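Local coordinates for conserved domain protein (Streptococcus pneumoniae, PDB 2I7R) that is of unknown function but belongs to the glyoxalase/bleomycin resistance/dioxygenase superfamily, whose members typically build a substrate or metal site from paired beta-alpha-beta-beta-beta modules, at residues V74-N77 with Y78-L81. Sequence-based numbering, arbitrary orientation.
Sequences VDQN and YKRL
Asn77 and Arg80, one helical turn apart, meet through a nearly straight side-chain hydrogen bond: Arg80 NH2 donates to Asn77 OD1 at 2.8 Å, with an N-H...O angle of 177°. The donor lies in the amide plane, on a lone pair of OD1, and OD1 sits at the guanidinium edge, although the two planes stand almost perpendicular (88°). Arginine suits this place because its flat guanidinium offers several N-H donors, serving OD1, a water and a main-chain oxygen; its extended chain bends at chi3, bringing that group beside the amide. The water accepts a bond from Arg80 NE at 3.0 Å and donates a weak one to OD1. Asparagine carries an acceptor and a donor on one amide: OD1 takes the arginine, and ND2 bonds back to Asp73 O. Arg80 NH2 also bonds to Ile26 O, tying this helix to helix 16-27.

The backbone supplies four i to i+4 bonds, from Tyr78 N to Val74 O (2.9 Å) through Leu81 N to Asn77 O (2.9 Å). They form the first turns of helix 74-84, which follows strand 65-70 and precedes strands 88-94, 100-105 and 111-116, a beta-alpha-beta-beta-beta order consistent with the glyoxalase superfamily fold, and packs on their sheet. Val74, Tyr78 and Leu81 suit the sheet-facing side with their apolar surfaces: Val74 and Tyr78 touch Leu102, and Leu81 touches Phe114 and Val104.

On the exposed side, Gln76 and Lys79 make a looser van der Waals contact. Gln76 bends at chi2 (51°), and its NE2 comes to 3.6 Å from Lys79 CD, across the lysine's aliphatic part.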
# COMPACT_ATOMS: atom_id res chain seq x y z
N VAL A 74 -8.84 -17.71 -7.38
CA VAL A 74 -8.12 -16.86 -8.31
C VAL A 74 -8.70 -16.93 -9.71
O VAL A 74 -8.85 -15.90 -10.40
CB VAL A 74 -6.60 -17.17 -8.31
CG1 VAL A 74 -5.85 -16.36 -9.38
CG2 VAL A 74 -6.00 -16.89 -6.94
N ASP A 75 -9.05 -18.14 -10.12
CA ASP A 75 -9.58 -18.42 -11.45
C ASP A 75 -10.96 -17.85 -11.66
O ASP A 75 -11.23 -17.32 -12.73
CB ASP A 75 -9.52 -19.92 -11.72
CG ASP A 75 -8.10 -20.46 -11.61
OD1 ASP A 75 -7.39 -20.41 -12.63
OD2 ASP A 75 -7.67 -20.84 -10.49
N GLN A 76 -11.82 -17.91 -10.65
CA GLN A 76 -13.09 -17.20 -10.73
C GLN A 76 -12.94 -15.66 -10.89
O GLN A 76 -13.66 -15.06 -11.69
CB GLN A 76 -14.05 -17.59 -9.59
CG GLN A 76 -15.52 -17.15 -9.85
CD GLN A 76 -16.08 -17.59 -11.25
OE1 GLN A 76 -16.11 -18.80 -11.59
NE2 GLN A 76 -16.53 -16.59 -12.06
N ASN A 77 -12.02 -15.03 -10.15
CA ASN A 77 -11.70 -13.62 -10.35
C ASN A 77 -11.22 -13.36 -11.76
O ASN A 77 -11.62 -12.39 -12.40
CB ASN A 77 -10.67 -13.11 -9.33
CG ASN A 77 -11.31 -12.80 -8.00
OD1 ASN A 77 -11.92 -11.75 -7.83
ND2 ASN A 77 -11.19 -13.72 -7.06
N TYR A 78 -10.38 -14.26 -12.26
CA TYR A 78 -9.89 -14.20 -13.63
C TYR A 78 -11.00 -14.11 -14.65
O TYR A 78 -11.00 -13.20 -15.48
CB TYR A 78 -9.01 -15.40 -13.94
CG TYR A 78 -8.32 -15.34 -15.27
CD1 TYR A 78 -7.69 -14.18 -15.69
CD2 TYR A 78 -8.29 -16.46 -16.11
CE1 TYR A 78 -7.03 -14.11 -16.88
CE2 TYR A 78 -7.63 -16.41 -17.34
CZ TYR A 78 -7.00 -15.22 -17.71
OH TYR A 78 -6.31 -15.13 -18.90
N LYS A 79 -11.93 -15.05 -14.59
CA LYS A 79 -13.06 -15.10 -15.50
C LYS A 79 -13.87 -13.80 -15.42
O LYS A 79 -14.23 -13.22 -16.45
CB LYS A 79 -13.97 -16.30 -15.18
CG LYS A 79 -15.11 -16.51 -16.20
CD LYS A 79 -16.32 -17.21 -15.57
CE LYS A 79 -16.12 -18.73 -15.55
NZ LYS A 79 -17.45 -19.41 -15.81
N ARG A 80 -14.13 -13.35 -14.20
CA ARG A 80 -14.88 -12.14 -13.95
C ARG A 80 -14.21 -10.96 -14.65
O ARG A 80 -14.86 -10.21 -15.41
CB ARG A 80 -15.01 -11.91 -12.43
CG ARG A 80 -15.83 -10.69 -12.03
CD ARG A 80 -15.91 -10.54 -10.52
NE ARG A 80 -14.60 -10.43 -9.86
CZ ARG A 80 -13.81 -9.35 -9.86
NH1 ARG A 80 -14.16 -8.24 -10.52
NH2 ARG A 80 -12.63 -9.40 -9.22
N LEU A 81 -12.91 -10.84 -14.42
CA LEU A 81 -12.14 -9.73 -14.96
C LEU A 81 -12.02 -9.75 -16.48
O LEU A 81 -12.02 -8.69 -17.10
CB LEU A 81 -10.77 -9.61 -14.29
CG LEU A 81 -10.81 -9.35 -12.78
CD1 LEU A 81 -9.45 -9.72 -12.07
CD2 LEU A 81 -11.29 -7.91 -12.45
O HOH W 1 -14.96 -13.17 -8.60